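Local coordinates for chitinase (Paenibacillus sp. FPU-7, PDB 5GZT), which probably hydrolyses the beta-1,4 linkages between N-acetylglucosamine units inside chitin chains, as a multidomain enzyme with two glycoside hydrolase family 18 domains, at residues Thr654-Thr662 with Glu1101-Arg1109; Lys912-Arg923 with Ser952-Asp963. All blocks are in the same frame, centred on the assembly; numbering follows the deposited sequence.

Overall arrangement
Interactions 1 and 2 have centres 24 Å apart, and their nearest atoms are about 5 Å from each other without touching. Both are partly buried, and both involve the second family 18 barrel, through different helices. Interaction 2 stays within that barrel and buries 752 Å² between neighbouring elements, with buried apolar side chains beside a hydroxyl-carboxylate bond and water bridges. Interaction 1 buries 294 Å² where the barrel meets the immunoglobulin-like domain, and polar bonds to backbone carbonyls dominate. In the sequence, both segments of interaction 2 fall between the two segments of interaction 1.

Interaction 1: Thr654-Thr662 with Glu1101-Arg1109; sequences TSVYAGTVT and EYAKNQGLR
Gln1106 turns its amide back toward Val656: CG stands beside its own backbone N (chi1 -65°) and the chain bends again at chi2, so that a side chain starting away from the 654-662 segment ends against it. Its NE2 gives a hydrogen bond to Val656 O (2.9 Å), reaching that oxygen from above the carbonyl plane. OE1 lies 3.6 Å from Val656 CB, receives a bond from the water that also accepts from Val656 N, and is further bonded by Arg1006. With an alanine here, Val656 O is likely to lose its amide donor and Arg1006 NH1 this acceptor.

Thr660 sets its hydroxyl against the last turn of helix 1093-1106, where OG1 donates to Lys1104 O (2.6 Å), tilted 16° from that carbonyl's plane. A second water can donate to Thr660 OG1, Ala1103 O and Leu1108 O, two at a time. Between these side chains the backbones come close: Gly659 N donates to Asn1105 O (2.7 Å), and Gly659 O receives a CA-H...O contact from Gly1107 CA (3.5 Å). Gly1107, the first residue to leave helical torsions (phi 77°), belongs to a Schellman motif; a CB there would clash with Gly659 O.

Strand 660-662 is an edge of the sheet it forms with strand 754-759, and Thr757 of that strand also bonds Gly1107 O, while Tyr1102 and Ala1103 pack on strand 1015-1020 of the barrel.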
loop_
_atom_site.group_PDB
_atom_site.type_symbol
_atom_site.label_atom_id
_atom_site.label_comp_id
_atom_site.label_asym_id
_atom_site.label_seq_id
_atom_site.Cartn_x
_atom_site.Cartn_y
_atom_site.Cartn_z
ATOM N N THR B 654 -19.951 9.759 12.804
ATOM C CA THR B 654 -20.562 10.935 12.215
ATOM C C THR B 654 -19.852 12.262 12.364
ATOM O O THR B 654 -18.963 12.391 13.202
ATOM C CB THR B 654 -21.962 11.095 12.812
ATOM O OG1 THR B 654 -21.874 11.391 14.217
ATOM C CG2 THR B 654 -22.784 9.892 12.579
ATOM N N SER B 655 -20.222 13.225 11.484
ATOM C CA SER B 655 -19.835 14.604 11.576
ATOM C C SER B 655 -21.124 15.409 11.426
ATOM O O SER B 655 -22.194 14.853 11.294
ATOM C CB SER B 655 -18.703 15.016 10.599
ATOM O OG SER B 655 -19.201 14.970 9.273
ATOM N N VAL B 656 -21.065 16.729 11.542
ATOM C CA VAL B 656 -22.252 17.499 11.363
ATOM C C VAL B 656 -22.057 18.490 10.191
ATOM O O VAL B 656 -21.023 19.120 10.035
ATOM C CB VAL B 656 -22.493 18.323 12.653
ATOM C CG1 VAL B 656 -23.700 19.264 12.439
ATOM C CG2 VAL B 656 -22.754 17.395 13.814
ATOM N N TYR B 657 -23.090 18.671 9.384
ATOM C CA TYR B 657 -23.017 19.618 8.307
ATOM C C TYR B 657 -24.035 20.743 8.586
ATOM O O TYR B 657 -23.755 21.909 8.330
ATOM C CB TYR B 657 -23.444 18.896 7.018
ATOM C CG TYR B 657 -23.485 19.811 5.819
ATOM C CD1 TYR B 657 -22.338 20.115 5.113
ATOM C CD2 TYR B 657 -24.658 20.284 5.390
ATOM C CE1 TYR B 657 -22.366 20.972 4.007
ATOM C CE2 TYR B 657 -24.730 21.157 4.359
ATOM C CZ TYR B 657 -23.597 21.478 3.657
ATOM O OH TYR B 657 -23.853 22.304 2.577
ATOM N N ALA B 658 -25.194 20.388 9.093
ATOM C CA ALA B 658 -26.231 21.327 9.524
ATOM C C ALA B 658 -26.704 20.925 10.925
ATOM O O ALA B 658 -27.381 19.926 11.087
ATOM C CB ALA B 658 -27.415 21.357 8.575
ATOM N N GLY B 659 -26.290 21.665 11.933
ATOM C CA GLY B 659 -26.550 21.254 13.315
ATOM C C GLY B 659 -27.376 22.191 14.165
ATOM O O GLY B 659 -27.520 21.941 15.429
ATOM N N THR B 660 -28.064 23.131 13.511
ATOM C CA THR B 660 -28.913 24.094 14.242
ATOM C C THR B 660 -30.296 24.260 13.619
ATOM O O THR B 660 -30.444 24.375 12.404
ATOM C CB THR B 660 -28.294 25.468 14.233
ATOM O OG1 THR B 660 -27.038 25.472 14.881
ATOM C CG2 THR B 660 -29.193 26.434 14.991
ATOM N N VAL B 661 -31.312 24.159 14.450
ATOM C CA VAL B 661 -32.645 24.607 14.159
ATOM C C VAL B 661 -33.000 25.601 15.275
ATOM O O VAL B 661 -32.821 25.263 16.472
ATOM C CB VAL B 661 -33.644 23.495 14.102
ATOM C CG1 VAL B 661 -35.042 24.054 13.894
ATOM C CG2 VAL B 661 -33.292 22.504 12.985
ATOM N N THR B 662 -33.380 26.818 14.897
ATOM C CA THR B 662 -33.596 27.907 15.862
ATOM C C THR B 662 -35.103 28.235 16.052
ATOM O O THR B 662 -35.851 28.434 15.068
ATOM C CB THR B 662 -32.913 29.147 15.372
ATOM O OG1 THR B 662 -31.547 28.870 15.147
ATOM C CG2 THR B 662 -33.036 30.281 16.441
ATOM N N GLU B 1101 -19.597 31.169 11.257
ATOM C CA GLU B 1101 -20.314 30.279 10.406
ATOM C C GLU B 1101 -20.236 28.853 10.898
ATOM O O GLU B 1101 -21.236 28.186 10.879
ATOM C CB GLU B 1101 -19.760 30.356 8.964
ATOM C CG GLU B 1101 -20.513 29.452 7.996
ATOM C CD GLU B 1101 -20.102 29.710 6.551
ATOM O OE1 GLU B 1101 -20.947 30.057 5.737
ATOM O OE2 GLU B 1101 -18.940 29.590 6.293
ATOM N N TYR B 1102 -19.045 28.424 11.318
ATOM C CA TYR B 1102 -18.830 27.144 11.947
ATOM C C TYR B 1102 -19.746 26.992 13.156
ATOM O O TYR B 1102 -20.467 26.034 13.266
ATOM C CB TYR B 1102 -17.341 26.969 12.314
ATOM C CG TYR B 1102 -16.984 25.557 12.761
ATOM C CD1 TYR B 1102 -16.676 24.555 11.812
ATOM C CD2 TYR B 1102 -17.018 25.186 14.098
ATOM C CE1 TYR B 1102 -16.406 23.266 12.249
ATOM C CE2 TYR B 1102 -16.706 23.922 14.522
ATOM C CZ TYR B 1102 -16.410 22.953 13.603
ATOM O OH TYR B 1102 -16.207 21.648 14.001
ATOM N N ALA B 1103 -19.768 27.985 14.060
ATOM C CA ALA B 1103 -20.688 27.971 15.227
ATOM C C ALA B 1103 -22.144 27.731 14.849
ATOM O O ALA B 1103 -22.822 26.877 15.424
ATOM C CB ALA B 1103 -20.543 29.255 15.995
ATOM N N LYS B 1104 -22.632 28.464 13.877
ATOM C CA LYS B 1104 -24.020 28.329 13.419
ATOM C C LYS B 1104 -24.292 26.962 12.804
ATOM O O LYS B 1104 -25.285 26.340 13.156
ATOM C CB LYS B 1104 -24.334 29.371 12.364
ATOM C CG LYS B 1104 -24.532 30.762 12.934
ATOM C CD LYS B 1104 -24.194 31.841 11.948
ATOM C CE LYS B 1104 -25.172 31.872 10.824
ATOM N NZ LYS B 1104 -24.814 32.928 9.839
ATOM N N ASN B 1105 -23.382 26.490 11.947
ATOM C CA ASN B 1105 -23.604 25.237 11.217
ATOM C C ASN B 1105 -23.403 24.034 12.069
ATOM O O ASN B 1105 -23.925 22.974 11.728
ATOM C CB ASN B 1105 -22.632 25.121 10.027
ATOM C CG ASN B 1105 -22.955 26.146 8.920
ATOM O OD1 ASN B 1105 -24.075 26.558 8.780
ATOM N ND2 ASN B 1105 -21.974 26.500 8.131
ATOM N N GLN B 1106 -22.604 24.151 13.146
ATOM C CA GLN B 1106 -22.330 22.997 14.013
ATOM C C GLN B 1106 -23.217 22.940 15.241
ATOM O O GLN B 1106 -23.144 21.984 16.033
ATOM C CB GLN B 1106 -20.877 23.063 14.445
ATOM C CG GLN B 1106 -19.897 22.901 13.318
ATOM C CD GLN B 1106 -19.925 21.523 12.742
ATOM O OE1 GLN B 1106 -19.781 20.502 13.435
ATOM N NE2 GLN B 1106 -20.102 21.484 11.484
ATOM N N GLY B 1107 -24.062 23.953 15.439
ATOM C CA GLY B 1107 -24.939 23.948 16.620
ATOM C C GLY B 1107 -24.235 24.322 17.900
ATOM O O GLY B 1107 -24.649 23.903 18.975
ATOM N N LEU B 1108 -23.222 25.123 17.789
ATOM C CA LEU B 1108 -22.495 25.612 18.944
ATOM C C LEU B 1108 -23.283 26.699 19.702
ATOM O O LEU B 1108 -24.245 27.300 19.167
ATOM C CB LEU B 1108 -21.093 26.068 18.635
ATOM C CG LEU B 1108 -20.215 25.139 17.803
ATOM C CD1 LEU B 1108 -18.842 25.741 17.686
ATOM C CD2 LEU B 1108 -20.155 23.723 18.347
ATOM N N ARG B 1109 -22.904 26.905 20.971
ATOM C CA ARG B 1109 -23.587 27.952 21.748
ATOM C C ARG B 1109 -23.296 29.342 21.151
ATOM O O ARG B 1109 -24.162 30.190 21.193
ATOM C CB ARG B 1109 -23.232 27.949 23.222
ATOM C CG ARG B 1109 -24.078 28.871 24.082
ATOM C CD ARG B 1109 -25.462 28.317 24.200
ATOM N NE ARG B 1109 -26.477 29.245 24.701
ATOM C CZ ARG B 1109 -27.189 30.109 24.001
ATOM N NH1 ARG B 1109 -26.973 30.302 22.684
ATOM N NH2 ARG B 1109 -28.136 30.816 24.610
HETATM O O HOH W 1 -18.628 18.275 12.283
HETATM O O HOH W 2 -25.606 27.664 16.785
#

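Interaction 2: Lys912-Arg923 with Ser952-Asp963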
loop_
_atom_site.group_PDB
_atom_site.type_symbol
_atom_site.label_atom_id
_atom_site.label_comp_id
_atom_site.label_asym_id
_atom_site.label_seq_id
_atom_site.Cartn_x
_atom_site.Cartn_y
_atom_site.Cartn_z
ATOM N N LYS B 912 -7.836 16.558 38.472
ATOM C CA LYS B 912 -8.779 16.061 37.479
ATOM C C LYS B 912 -10.168 15.797 38.059
ATOM O O LYS B 912 -11.168 16.320 37.546
ATOM C CB LYS B 912 -8.226 14.820 36.828
ATOM C CG LYS B 912 -9.171 14.138 35.857
ATOM C CD LYS B 912 -8.375 13.143 34.983
ATOM C CE LYS B 912 -9.343 12.631 33.941
ATOM N NZ LYS B 912 -8.723 11.790 32.873
ATOM N N GLN B 913 -10.243 15.038 39.135
ATOM C CA GLN B 913 -11.491 14.773 39.798
ATOM C C GLN B 913 -12.010 15.941 40.671
ATOM O O GLN B 913 -13.281 16.169 40.817
ATOM C CB GLN B 913 -11.421 13.495 40.643
ATOM C CG GLN B 913 -11.047 12.249 39.838
ATOM C CD GLN B 913 -9.522 12.133 39.458
ATOM O OE1 GLN B 913 -8.598 12.786 40.059
ATOM N NE2 GLN B 913 -9.258 11.335 38.396
ATOM N N ASN B 914 -11.078 16.652 41.261
ATOM C CA ASN B 914 -11.431 17.749 42.131
ATOM C C ASN B 914 -12.032 18.954 41.331
ATOM O O ASN B 914 -12.801 19.714 41.896
ATOM C CB ASN B 914 -10.229 18.218 42.880
ATOM C CG ASN B 914 -9.711 17.191 43.914
ATOM O OD1 ASN B 914 -10.382 16.260 44.271
ATOM N ND2 ASN B 914 -8.517 17.414 44.396
ATOM N N PHE B 915 -11.583 19.160 40.098
ATOM C CA PHE B 915 -12.178 20.163 39.226
ATOM C C PHE B 915 -13.650 19.879 39.012
ATOM O O PHE B 915 -14.491 20.783 39.118
ATOM C CB PHE B 915 -11.403 20.255 37.924
ATOM C CG PHE B 915 -11.807 21.413 37.015
ATOM C CD1 PHE B 915 -12.150 22.652 37.513
ATOM C CD2 PHE B 915 -11.815 21.245 35.621
ATOM C CE1 PHE B 915 -12.455 23.693 36.671
ATOM C CE2 PHE B 915 -12.166 22.276 34.793
ATOM C CZ PHE B 915 -12.473 23.515 35.318
ATOM N N THR B 916 -13.971 18.612 38.816
ATOM C CA THR B 916 -15.355 18.174 38.639
ATOM C C THR B 916 -16.115 18.496 39.948
ATOM O O THR B 916 -17.272 19.003 39.934
ATOM C CB THR B 916 -15.369 16.681 38.334
ATOM O OG1 THR B 916 -14.638 16.480 37.116
ATOM C CG2 THR B 916 -16.820 16.135 38.273
ATOM N N ALA B 917 -15.514 18.190 41.098
ATOM C CA ALA B 917 -16.226 18.445 42.392
ATOM C C ALA B 917 -16.358 19.928 42.651
ATOM O O ALA B 917 -17.398 20.382 43.175
ATOM C CB ALA B 917 -15.506 17.699 43.578
ATOM N N LEU B 918 -15.376 20.695 42.202
ATOM C CA LEU B 918 -15.417 22.161 42.313
ATOM C C LEU B 918 -16.577 22.782 41.516
ATOM O O LEU B 918 -17.329 23.579 42.023
ATOM C CB LEU B 918 -14.084 22.763 41.911
ATOM C CG LEU B 918 -14.005 24.270 42.126
ATOM C CD1 LEU B 918 -13.857 24.641 43.573
ATOM C CD2 LEU B 918 -12.802 24.818 41.418
ATOM N N LEU B 919 -16.703 22.376 40.270
ATOM C CA LEU B 919 -17.784 22.828 39.380
ATOM C C LEU B 919 -19.099 22.384 39.886
ATOM O O LEU B 919 -20.074 23.160 39.885
ATOM C CB LEU B 919 -17.532 22.353 37.949
ATOM C CG LEU B 919 -16.327 23.034 37.319
ATOM C CD1 LEU B 919 -15.973 22.438 35.972
ATOM C CD2 LEU B 919 -16.494 24.543 37.209
ATOM N N LYS B 920 -19.182 21.132 40.355
ATOM C CA LYS B 920 -20.439 20.640 40.891
ATOM C C LYS B 920 -20.896 21.527 42.067
ATOM O O LYS B 920 -22.098 21.858 42.226
ATOM C CB LYS B 920 -20.291 19.189 41.384
ATOM C CG LYS B 920 -21.500 18.623 42.068
ATOM C CD LYS B 920 -21.228 17.220 42.616
ATOM C CE LYS B 920 -22.572 16.667 43.087
ATOM N NZ LYS B 920 -22.249 15.245 43.340
ATOM N N LEU B 921 -19.954 21.855 42.936
ATOM C CA LEU B 921 -20.303 22.660 44.154
ATOM C C LEU B 921 -20.657 24.082 43.718
ATOM O O LEU B 921 -21.623 24.678 44.210
ATOM C CB LEU B 921 -19.165 22.666 45.152
ATOM C CG LEU B 921 -19.529 23.505 46.396
ATOM C CD1 LEU B 921 -20.628 22.776 47.147
ATOM C CD2 LEU B 921 -18.341 23.536 47.334
ATOM N N PHE B 922 -19.882 24.649 42.826
ATOM C CA PHE B 922 -20.195 26.023 42.323
ATOM C C PHE B 922 -21.617 26.083 41.706
ATOM O O PHE B 922 -22.385 27.038 42.001
ATOM C CB PHE B 922 -19.195 26.537 41.307
ATOM C CG PHE B 922 -18.024 27.320 41.887
ATOM C CD1 PHE B 922 -17.095 26.745 42.701
ATOM C CD2 PHE B 922 -17.856 28.632 41.550
ATOM C CE1 PHE B 922 -16.083 27.490 43.202
ATOM C CE2 PHE B 922 -16.827 29.349 42.001
ATOM C CZ PHE B 922 -15.934 28.808 42.839
ATOM N N ARG B 923 -21.995 25.045 40.933
ATOM C CA ARG B 923 -23.358 25.010 40.325
ATOM C C ARG B 923 -24.427 24.870 41.371
ATOM O O ARG B 923 -25.429 25.602 41.325
ATOM C CB ARG B 923 -23.492 23.909 39.310
ATOM C CG ARG B 923 -24.825 23.777 38.562
ATOM C CD ARG B 923 -25.812 24.984 38.611
ATOM N NE ARG B 923 -25.474 26.078 37.909
ATOM C CZ ARG B 923 -25.910 27.328 37.864
ATOM N NH1 ARG B 923 -26.756 28.037 38.597
ATOM N NH2 ARG B 923 -25.268 27.984 36.869
ATOM N N SER B 952 -6.845 15.785 31.199
ATOM C CA SER B 952 -6.616 16.298 32.540
ATOM C C SER B 952 -7.927 16.778 33.190
ATOM O O SER B 952 -7.904 17.132 34.354
ATOM C CB SER B 952 -5.653 17.456 32.487
ATOM O OG SER B 952 -4.354 17.088 32.145
ATOM N N VAL B 953 -9.054 16.697 32.453
ATOM C CA VAL B 953 -10.361 17.200 32.876
ATOM C C VAL B 953 -11.425 16.191 32.490
ATOM O O VAL B 953 -11.294 15.529 31.512
ATOM C CB VAL B 953 -10.546 18.538 32.196
ATOM C CG1 VAL B 953 -11.941 19.033 32.301
ATOM C CG2 VAL B 953 -9.626 19.539 32.846
ATOM N N GLU B 954 -12.469 16.051 33.256
ATOM C CA GLU B 954 -13.523 15.120 32.954
ATOM C C GLU B 954 -14.611 15.813 32.124
ATOM O O GLU B 954 -15.677 16.089 32.627
ATOM C CB GLU B 954 -14.100 14.524 34.207
ATOM C CG GLU B 954 -13.002 14.024 35.127
ATOM C CD GLU B 954 -13.539 13.280 36.338
ATOM O OE1 GLU B 954 -14.159 13.880 37.289
ATOM O OE2 GLU B 954 -13.343 12.059 36.342
ATOM N N LEU B 955 -14.317 16.053 30.845
ATOM C CA LEU B 955 -15.262 16.757 30.004
ATOM C C LEU B 955 -16.644 16.191 30.012
ATOM O O LEU B 955 -17.664 16.963 30.141
ATOM C CB LEU B 955 -14.770 16.943 28.571
ATOM C CG LEU B 955 -13.514 17.758 28.387
ATOM C CD1 LEU B 955 -13.108 17.724 26.933
ATOM C CD2 LEU B 955 -13.569 19.192 28.867
ATOM N N ASP B 956 -16.739 14.861 29.956
ATOM C CA ASP B 956 -18.107 14.316 29.927
ATOM C C ASP B 956 -18.793 14.420 31.275
ATOM O O ASP B 956 -20.023 14.370 31.296
ATOM C CB ASP B 956 -18.156 12.882 29.373
ATOM C CG ASP B 956 -19.513 12.507 28.835
ATOM O OD1 ASP B 956 -20.423 13.330 28.488
ATOM O OD2 ASP B 956 -19.719 11.325 28.794
ATOM N N LYS B 957 -18.075 14.667 32.404
ATOM C CA LYS B 957 -18.783 14.746 33.665
ATOM C C LYS B 957 -19.054 16.207 34.042
ATOM O O LYS B 957 -19.856 16.413 34.942
ATOM C CB LYS B 957 -17.999 14.107 34.835
ATOM C CG LYS B 957 -17.735 12.586 34.660
ATOM C CD LYS B 957 -16.851 12.058 35.765
ATOM C CE LYS B 957 -16.459 10.601 35.531
ATOM N NZ LYS B 957 -15.536 10.138 36.640
ATOM N N ILE B 958 -18.391 17.164 33.408
ATOM C CA ILE B 958 -18.533 18.540 33.898
ATOM C C ILE B 958 -19.559 19.402 33.158
ATOM O O ILE B 958 -20.038 20.392 33.730
ATOM C CB ILE B 958 -17.243 19.252 34.006
ATOM C CG1 ILE B 958 -16.609 19.451 32.680
ATOM C CG2 ILE B 958 -16.282 18.531 34.969
ATOM C CD1 ILE B 958 -15.370 20.277 32.805
ATOM N N HIS B 959 -19.867 19.037 31.897
ATOM C CA HIS B 959 -20.762 19.826 31.058
ATOM C C HIS B 959 -22.071 20.057 31.622
ATOM O O HIS B 959 -22.609 21.174 31.452
ATOM C CB HIS B 959 -20.835 19.405 29.551
ATOM C CG HIS B 959 -21.419 18.063 29.331
ATOM N ND1 HIS B 959 -22.772 17.823 29.338
ATOM C CD2 HIS B 959 -20.818 16.874 29.102
ATOM C CE1 HIS B 959 -22.985 16.523 29.178
ATOM N NE2 HIS B 959 -21.804 15.939 28.984
ATOM N N GLN B 960 -22.561 19.107 32.398
ATOM C CA GLN B 960 -23.833 19.279 33.065
ATOM C C GLN B 960 -23.932 20.496 34.031
ATOM O O GLN B 960 -24.989 20.944 34.221
ATOM C CB GLN B 960 -24.233 18.046 33.921
ATOM C CG GLN B 960 -23.234 17.759 35.037
ATOM C CD GLN B 960 -23.539 16.403 35.779
ATOM O OE1 GLN B 960 -22.746 15.479 35.770
ATOM N NE2 GLN B 960 -24.646 16.323 36.352
ATOM N N TYR B 961 -22.827 20.923 34.621
ATOM C CA TYR B 961 -22.806 22.057 35.571
ATOM C C TYR B 961 -22.650 23.413 34.875
ATOM O O TYR B 961 -22.705 24.403 35.569
ATOM C CB TYR B 961 -21.580 21.814 36.484
ATOM C CG TYR B 961 -21.663 20.463 37.216
ATOM C CD1 TYR B 961 -22.793 20.084 37.928
ATOM C CD2 TYR B 961 -20.613 19.552 37.164
ATOM C CE1 TYR B 961 -22.873 18.853 38.585
ATOM C CE2 TYR B 961 -20.691 18.276 37.809
ATOM C CZ TYR B 961 -21.808 17.961 38.507
ATOM O OH TYR B 961 -21.857 16.739 39.149
ATOM N N LEU B 962 -22.319 23.410 33.554
ATOM C CA LEU B 962 -21.858 24.544 32.830
ATOM C C LEU B 962 -22.859 25.087 31.845
ATOM O O LEU B 962 -23.557 24.327 31.175
ATOM C CB LEU B 962 -20.581 24.224 32.040
ATOM C CG LEU B 962 -19.411 23.820 33.000
ATOM C CD1 LEU B 962 -18.212 23.463 32.159
ATOM C CD2 LEU B 962 -19.062 24.896 33.973
ATOM N N ASP B 963 -22.979 26.403 31.725
ATOM C CA ASP B 963 -23.719 26.972 30.635
ATOM C C ASP B 963 -22.993 26.758 29.298
ATOM O O ASP B 963 -23.607 26.522 28.305
ATOM C CB ASP B 963 -23.984 28.450 30.895
ATOM C CG ASP B 963 -24.971 28.640 32.009
ATOM O OD1 ASP B 963 -24.568 28.520 33.169
ATOM O OD2 ASP B 963 -26.168 28.811 31.741
HETATM O O HOH W 3 -12.648 17.565 35.635
HETATM O O HOH W 4 -10.623 12.746 30.829
HETATM O O HOH W 5 -11.039 10.513 36.660
HETATM O O HOH W 6 -24.441 26.285 34.687
#
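Thr916 and Glu954 supply the direct hydrogen bond: Thr916 OG1, brought there by standing beside its own backbone N (chi1 -61°), donates to Glu954 OE1 (2.6 Å), which accepts on its anti lone pair, and the two side chains cross at about a right angle. Lys957 NZ forms a salt bridge to Glu954 OE2 (2.9 Å), from above the carboxylate plane, so both oxygens are engaged. At the other end Arg923 NH2 and Asp963 OD1 make a long salt bridge of 3.8 Å; Arg923 NH1 has a salt bridge to Asp927, and Asp963 OD2 a hydrogen bond with Tyr936 OH.

Waters bridge the polar groups. One joins Lys912 O, Thr916 OG1 and Glu954 N, and another links Arg923 NH2, Tyr961 O and Asp963 OD1.

The aromatic contact is a CH-pi one: Lys920 CA sits 3.6 Å from the Tyr961 ring centroid, 2° off the normal. One face of the ring thus lies flat on the helix backbone at Lys920, whose extended side chain runs on past Tyr961 OH.

Apolar packing forms the inner side. Ile958 CD1 meets Leu919 CD1 (3.9 Å), Val953 CG1 lies at the edge of the Phe915 ring, and Leu919 CD2 approaches Leu962 CD2 (4.1 Å).

Helix 911-933 rests between helix 868-884, touched by Ala917, Leu921 and Phe922, and the 952-963 segment, with Leu918, Leu919 and Phe922 against barrel strand 889-893 and Leu962 on strand 938-943.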